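Local coordinates for aminopeptidase N family protein (Idiomarina loihiensis L2TR, PDB 4FGM) that is probably a zinc-dependent aminopeptidase of the M61 family, carrying a bound zinc ion and a maleic acid molecule in its active-site pocket, at residues 28-33 with 69-74; 83-88 with 111-116. All blocks are in the same frame, centred on the assembly; numbering follows the deposited sequence.

Contact 1 of 2, residues 28-33 with 69-74; sequences EQELWL and KNRWQL
Strands 30-32 and 71-74 pair antiparallel in the beta-rich N-terminal domain of this M61 peptidase, with Leu31 and Trp72 as the hydrogen-bonded pair and Glu30-Gln73 and Trp32-Arg71 as the non-hydrogen-bonded pairs around it. Leu31 N gives its hydrogen to Trp72 O at 2.8 Å and Leu31 O accepts from Trp72 N; Leu74 N bonding to Gln29 O continues the ladder. Beyond the last strand pair, Asn70 extends it with its side chain: while Asn70 O accepts from Leu33 N, its ND2 reaches Leu33 O at 2.6 Å, the acceptor lying in the plane of the amide. Asparagine suits this place because its short amide can copy a backbone N-H. On the inward face, fit for aliphatic groups, the side chains of Leu31 and Leu74 meet obliquely, CD1 of Leu31 4.1 Å from CG of Leu74, and Val83 and Val81 of strand 81-91 cover these two leucines. Trp72 lies on the same face, the rim of its indole toward Leu31 O.

The other face is largely polar, with Trp32 among Glu30, Arg71 and Gln73. Arg71 starts with CG anti to the backbone N (chi1 -170°) and bends at chi3, which brings the guanidinium over Trp32 CB, with NH2 over the indole, 3.5 Å from Trp32 CG, and the planes 23° apart. A flat group placed so still turns its N-H groups to acids. NH1 meets Glu30 OE1 at 2.9 Å in a bent salt bridge, on the anti side of the carboxylate. Glu116 also takes NH1, and Glu295 pairs with NH2, so three acids share the arginine and probably stabilise its charge. At the far end, Gln29 NE2 bonds both Glu116 O and Glu30 O, the latter at 3.1 Å.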
loop_
_atom_site.group_PDB
_atom_site.type_symbol
_atom_site.label_atom_id
_atom_site.label_comp_id
_atom_site.label_asym_id
_atom_site.label_seq_id
_atom_site.Cartn_x
_atom_site.Cartn_y
_atom_site.Cartn_z
ATOM N N GLU A 28 -37.899 -5.956 -11.965
ATOM C CA GLU A 28 -37.414 -4.970 -11.003
ATOM C C GLU A 28 -35.907 -5.193 -10.816
ATOM O O GLU A 28 -35.430 -5.430 -9.706
ATOM C CB GLU A 28 -38.143 -5.139 -9.663
ATOM C CG GLU A 28 -39.672 -5.132 -9.750
ATOM C CD GLU A 28 -40.253 -3.774 -10.127
ATOM O OE1 GLU A 28 -39.925 -2.775 -9.452
ATOM O OE2 GLU A 28 -41.046 -3.706 -11.091
ATOM N N GLN A 29 -35.174 -5.127 -11.926
ATOM C CA GLN A 29 -33.725 -5.327 -11.947
ATOM C C GLN A 29 -33.000 -4.296 -11.087
ATOM O O GLN A 29 -33.333 -3.104 -11.113
ATOM C CB GLN A 29 -33.214 -5.241 -13.395
ATOM C CG GLN A 29 -31.704 -5.350 -13.561
ATOM C CD GLN A 29 -31.164 -6.748 -13.300
ATOM O OE1 GLN A 29 -31.494 -7.703 -14.010
ATOM N NE2 GLN A 29 -30.315 -6.872 -12.285
ATOM N N GLU A 30 -32.006 -4.755 -10.336
ATOM C CA GLU A 30 -31.231 -3.865 -9.482
ATOM C C GLU A 30 -29.809 -3.672 -9.990
ATOM O O GLU A 30 -29.216 -4.571 -10.580
ATOM C CB GLU A 30 -31.187 -4.395 -8.042
ATOM C CG GLU A 30 -32.529 -4.346 -7.328
ATOM C CD GLU A 30 -32.473 -4.925 -5.926
ATOM O OE1 GLU A 30 -31.391 -5.394 -5.505
ATOM O OE2 GLU A 30 -33.520 -4.909 -5.244
ATOM N N LEU A 31 -29.279 -2.479 -9.745
ATOM C CA LEU A 31 -27.924 -2.113 -10.136
ATOM C C LEU A 31 -27.236 -1.635 -8.855
ATOM O O LEU A 31 -27.838 -0.909 -8.055
ATOM C CB LEU A 31 -27.964 -0.969 -11.158
ATOM C CG LEU A 31 -28.890 -1.152 -12.365
ATOM C CD1 LEU A 31 -29.026 0.156 -13.129
ATOM C CD2 LEU A 31 -28.347 -2.244 -13.256
ATOM N N TRP A 32 -25.991 -2.051 -8.644
ATOM C CA TRP A 32 -25.271 -1.625 -7.451
ATOM C C TRP A 32 -23.799 -1.322 -7.716
ATOM O O TRP A 32 -23.215 -1.788 -8.704
ATOM C CB TRP A 32 -25.380 -2.677 -6.337
ATOM C CG TRP A 32 -24.803 -4.020 -6.688
ATOM C CD1 TRP A 32 -25.451 -5.047 -7.303
ATOM C CD2 TRP A 32 -23.463 -4.473 -6.453
ATOM N NE1 TRP A 32 -24.602 -6.115 -7.466
ATOM C CE2 TRP A 32 -23.374 -5.791 -6.952
ATOM C CE3 TRP A 32 -22.326 -3.893 -5.867
ATOM C CZ2 TRP A 32 -22.195 -6.543 -6.890
ATOM C CZ3 TRP A 32 -21.147 -4.643 -5.804
ATOM C CH2 TRP A 32 -21.096 -5.956 -6.314
ATOM N N LEU A 33 -23.207 -0.528 -6.827
ATOM C CA LEU A 33 -21.806 -0.162 -6.958
ATOM C C LEU A 33 -21.042 -0.559 -5.700
ATOM O O LEU A 33 -21.517 -0.365 -4.577
ATOM C CB LEU A 33 -21.670 1.342 -7.191
ATOM C CG LEU A 33 -20.287 1.765 -7.692
ATOM C CD1 LEU A 33 -20.121 1.255 -9.120
ATOM C CD2 LEU A 33 -20.137 3.292 -7.642
ATOM N N LYS A 69 -27.777 3.853 -0.664
ATOM C CA LYS A 69 -26.643 4.691 -1.029
ATOM C C LYS A 69 -25.916 4.243 -2.285
ATOM O O LYS A 69 -25.312 5.065 -2.971
ATOM C CB LYS A 69 -25.639 4.763 0.116
ATOM C CG LYS A 69 -24.862 3.475 0.363
ATOM C CD LYS A 69 -23.908 3.645 1.543
ATOM C CE LYS A 69 -23.085 2.401 1.778
ATOM N NZ LYS A 69 -22.087 2.599 2.857
ATOM N N ASN A 70 -25.982 2.953 -2.595
ATOM C CA ASN A 70 -25.278 2.429 -3.760
ATOM C C ASN A 70 -26.112 1.461 -4.606
ATOM O O ASN A 70 -25.557 0.654 -5.349
ATOM C CB ASN A 70 -24.039 1.689 -3.283
ATOM C CG ASN A 70 -24.383 0.345 -2.692
ATOM O OD1 ASN A 70 -25.391 0.207 -1.999
ATOM N ND2 ASN A 70 -23.554 -0.653 -2.957
ATOM N N ARG A 71 -27.434 1.532 -4.505
ATOM C CA ARG A 71 -28.267 0.603 -5.255
ATOM C C ARG A 71 -29.471 1.252 -5.924
ATOM O O ARG A 71 -30.178 2.062 -5.315
ATOM C CB ARG A 71 -28.720 -0.534 -4.324
ATOM C CG ARG A 71 -29.411 -1.714 -5.017
ATOM C CD ARG A 71 -29.621 -2.882 -4.050
ATOM N NE ARG A 71 -28.360 -3.508 -3.661
ATOM C CZ ARG A 71 -27.838 -4.574 -4.255
ATOM N NH1 ARG A 71 -28.472 -5.149 -5.264
ATOM N NH2 ARG A 71 -26.668 -5.047 -3.857
ATOM N N TRP A 72 -29.684 0.892 -7.188
ATOM C CA TRP A 72 -30.805 1.409 -7.962
ATOM C C TRP A 72 -31.712 0.266 -8.409
ATOM O O TRP A 72 -31.259 -0.875 -8.556
ATOM C CB TRP A 72 -30.297 2.163 -9.196
ATOM C CG TRP A 72 -29.691 3.497 -8.903
ATOM C CD1 TRP A 72 -30.298 4.713 -9.000
ATOM C CD2 TRP A 72 -28.359 3.748 -8.451
ATOM N NE1 TRP A 72 -29.425 5.712 -8.638
ATOM C CE2 TRP A 72 -28.226 5.145 -8.297
ATOM C CE3 TRP A 72 -27.262 2.928 -8.164
ATOM C CZ2 TRP A 72 -27.040 5.740 -7.865
ATOM C CZ3 TRP A 72 -26.082 3.519 -7.734
ATOM C CH2 TRP A 72 -25.982 4.914 -7.592
ATOM N N GLN A 73 -32.989 0.579 -8.624
ATOM C CA GLN A 73 -33.957 -0.418 -9.079
ATOM C C GLN A 73 -34.664 0.096 -10.333
ATOM O O GLN A 73 -35.237 1.192 -10.331
ATOM C CB GLN A 73 -34.979 -0.713 -7.984
ATOM C CG GLN A 73 -35.888 -1.892 -8.303
ATOM C CD GLN A 73 -36.815 -2.249 -7.152
ATOM O OE1 GLN A 73 -37.662 -1.451 -6.745
ATOM N NE2 GLN A 73 -36.658 -3.454 -6.623
ATOM N N LEU A 74 -34.609 -0.702 -11.398
ATOM C CA LEU A 74 -35.210 -0.352 -12.687
ATOM C C LEU A 74 -36.646 -0.828 -12.823
ATOM O O LEU A 74 -37.024 -1.859 -12.262
ATOM C CB LEU A 74 -34.409 -0.975 -13.835
ATOM C CG LEU A 74 -32.972 -0.552 -14.125
ATOM C CD1 LEU A 74 -32.346 -1.564 -15.069
ATOM C CD2 LEU A 74 -32.943 0.852 -14.728
#

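Contact 2 of 2, residues 83-88 with 111-116; sequences VHYQVY and LCLAVE
Tyr85, on strand 81-91 of the beta-rich N-terminal domain, spans the interior to the segment leading from helix 108-111 into strand 114-115, a side-chain bridge between elements whose backbones do not pair here. The polar part is a pair of hydrogen bonds at the phenol oxygen. Tyr85 OH donates to Leu111 O at 2.6 Å and accepts from Leu113 N at 3.0 Å, the latter bond nearly straight with an angle of 165° at the hydrogen. A tyrosine suits the place because its long ring carries one hydroxyl, donor and acceptor at once, to two buried backbone groups on either side of Cys112. With Tyr85 CG between its backbone N and carbonyl carbon (chi1 54°), the ring projects across to them, and Leu111 O lies at its edge, in plane.

Apolar contacts accompany the two bonds. Leu113 crosses the ring at an angle, its CD1 3.6 Å from Tyr85 CE1, and its branched side chain gives the ring an aliphatic neighbour beside the backbone N-H that binds its hydroxyl. A phenylalanine at Tyr85 would probably keep much of this packing but leave Leu111 O and Leu113 N without their shared buried partner. Val18 of strand 15-22 touches both Tyr85 and Val87, and Ile6 of strand 2-10 meets Leu111. Two residues beyond the tyrosine, Val87 CG1 rests against Leu111 CD1 at 3.8 Å.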
loop_
_atom_site.group_PDB
_atom_site.type_symbol
_atom_site.label_atom_id
_atom_site.label_comp_id
_atom_site.label_asym_id
_atom_site.label_seq_id
_atom_site.Cartn_x
_atom_site.Cartn_y
_atom_site.Cartn_z
ATOM N N VAL A 83 -28.663 2.250 -19.286
ATOM C CA VAL A 83 -28.603 3.147 -18.138
ATOM C C VAL A 83 -27.499 4.165 -18.389
ATOM O O VAL A 83 -26.385 3.798 -18.741
ATOM C CB VAL A 83 -28.299 2.351 -16.851
ATOM C CG1 VAL A 83 -28.363 3.260 -15.632
ATOM C CG2 VAL A 83 -29.286 1.195 -16.722
ATOM N N HIS A 84 -27.818 5.443 -18.222
ATOM C CA HIS A 84 -26.850 6.512 -18.447
ATOM C C HIS A 84 -26.571 7.279 -17.161
ATOM O O HIS A 84 -27.479 7.537 -16.378
ATOM C CB HIS A 84 -27.383 7.526 -19.463
ATOM C CG HIS A 84 -27.747 6.944 -20.791
ATOM N ND1 HIS A 84 -26.817 6.688 -21.777
ATOM C CD2 HIS A 84 -28.950 6.615 -21.317
ATOM C CE1 HIS A 84 -27.432 6.231 -22.853
ATOM N NE2 HIS A 84 -28.729 6.177 -22.600
ATOM N N TYR A 85 -25.311 7.643 -16.948
ATOM C CA TYR A 85 -24.938 8.454 -15.794
ATOM C C TYR A 85 -23.559 9.049 -15.995
ATOM O O TYR A 85 -22.823 8.654 -16.903
ATOM C CB TYR A 85 -24.979 7.662 -14.470
ATOM C CG TYR A 85 -24.177 6.383 -14.440
ATOM C CD1 TYR A 85 -24.738 5.177 -14.859
ATOM C CD2 TYR A 85 -22.854 6.371 -13.986
ATOM C CE1 TYR A 85 -24.007 3.987 -14.826
ATOM C CE2 TYR A 85 -22.105 5.179 -13.952
ATOM C CZ TYR A 85 -22.694 3.997 -14.375
ATOM O OH TYR A 85 -21.984 2.816 -14.363
ATOM N N GLN A 86 -23.234 10.031 -15.161
ATOM C CA GLN A 86 -21.931 10.678 -15.198
ATOM C C GLN A 86 -21.228 10.323 -13.900
ATOM O O GLN A 86 -21.874 9.966 -12.908
ATOM C CB GLN A 86 -22.070 12.194 -15.267
ATOM C CG GLN A 86 -22.705 12.711 -16.527
ATOM C CD GLN A 86 -22.483 14.193 -16.685
ATOM O OE1 GLN A 86 -22.888 14.983 -15.840
ATOM N NE2 GLN A 86 -21.826 14.579 -17.769
ATOM N N VAL A 87 -19.908 10.422 -13.905
ATOM C CA VAL A 87 -19.143 10.130 -12.710
ATOM C C VAL A 87 -18.149 11.263 -12.452
ATOM O O VAL A 87 -17.391 11.649 -13.354
ATOM C CB VAL A 87 -18.387 8.799 -12.858
ATOM C CG1 VAL A 87 -17.617 8.497 -11.588
ATOM C CG2 VAL A 87 -19.368 7.683 -13.158
ATOM N N TYR A 88 -18.170 11.798 -11.229
ATOM C CA TYR A 88 -17.262 12.882 -10.845
ATOM C C TYR A 88 -15.940 12.254 -10.420
ATOM O O TYR A 88 -15.902 11.475 -9.474
ATOM C CB TYR A 88 -17.840 13.689 -9.684
ATOM C CG TYR A 88 -16.963 14.850 -9.273
ATOM C CD1 TYR A 88 -16.801 15.959 -10.105
ATOM C CD2 TYR A 88 -16.297 14.844 -8.045
ATOM C CE1 TYR A 88 -16.001 17.036 -9.723
ATOM C CE2 TYR A 88 -15.495 15.916 -7.654
ATOM C CZ TYR A 88 -15.355 17.011 -8.497
ATOM O OH TYR A 88 -14.599 18.088 -8.097
ATOM N N LEU A 111 -16.589 3.523 -11.667
ATOM C CA LEU A 111 -17.344 3.863 -12.869
ATOM C C LEU A 111 -18.439 2.911 -13.347
ATOM O O LEU A 111 -19.442 3.353 -13.902
ATOM C CB LEU A 111 -16.366 4.101 -14.028
ATOM C CG LEU A 111 -15.807 5.525 -14.179
ATOM C CD1 LEU A 111 -15.078 5.944 -12.916
ATOM C CD2 LEU A 111 -14.885 5.581 -15.370
ATOM N N CYS A 112 -18.264 1.616 -13.112
ATOM C CA CYS A 112 -19.211 0.621 -13.604
ATOM C C CYS A 112 -20.168 -0.054 -12.639
ATOM O O CYS A 112 -19.763 -0.920 -11.860
ATOM C CB CYS A 112 -18.431 -0.468 -14.338
ATOM S SG CYS A 112 -17.414 0.175 -15.655
ATOM N N LEU A 113 -21.443 0.314 -12.715
ATOM C CA LEU A 113 -22.449 -0.313 -11.861
ATOM C C LEU A 113 -22.558 -1.799 -12.206
ATOM O O LEU A 113 -22.496 -2.184 -13.372
ATOM C CB LEU A 113 -23.815 0.341 -12.064
ATOM C CG LEU A 113 -23.990 1.764 -11.540
ATOM C CD1 LEU A 113 -25.372 2.266 -11.916
ATOM C CD2 LEU A 113 -23.806 1.786 -10.029
ATOM N N ALA A 114 -22.706 -2.633 -11.186
ATOM C CA ALA A 114 -22.844 -4.071 -11.398
ATOM C C ALA A 114 -24.326 -4.392 -11.596
ATOM O O ALA A 114 -25.190 -3.779 -10.963
ATOM C CB ALA A 114 -22.305 -4.830 -10.194
ATOM N N VAL A 115 -24.619 -5.337 -12.487
ATOM C CA VAL A 115 -26.001 -5.751 -12.740
ATOM C C VAL A 115 -26.316 -6.932 -11.828
ATOM O O VAL A 115 -25.777 -8.028 -12.008
ATOM C CB VAL A 115 -26.207 -6.188 -14.219
ATOM C CG1 VAL A 115 -27.658 -6.598 -14.442
ATOM C CG2 VAL A 115 -25.834 -5.047 -15.161
ATOM N N GLU A 116 -27.178 -6.701 -10.841
ATOM C CA GLU A 116 -27.559 -7.738 -9.877
ATOM C C GLU A 116 -27.978 -9.056 -10.519
ATOM O O GLU A 116 -28.843 -9.088 -11.397
ATOM C CB GLU A 116 -28.697 -7.239 -8.987
ATOM C CG GLU A 116 -29.118 -8.220 -7.901
ATOM C CD GLU A 116 -28.027 -8.479 -6.873
ATOM O OE1 GLU A 116 -27.464 -7.502 -6.338
ATOM O OE2 GLU A 116 -27.735 -9.660 -6.591
#

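Both contacts belong to the N-terminal domain, away from the zinc site, their centres about 10 Å apart. Contact 1 is partly buried: a backbone ladder with one apolar face and one largely polar face. Contact 2 is buried throughout and has no ladder; a single phenol and aliphatic groups join its segments. Strand 114-115 is the common element, for it pairs antiparallel with strand 30-32 on the side away from 71-74, where Ala114 N probably bonds Trp32 O at 2.7 Å. Glu116, ending the second segment of contact 2, returns charge to contact 1 through Arg71, and strand 81-91, which carries Tyr85, also lies beneath the apolar face of contact 1.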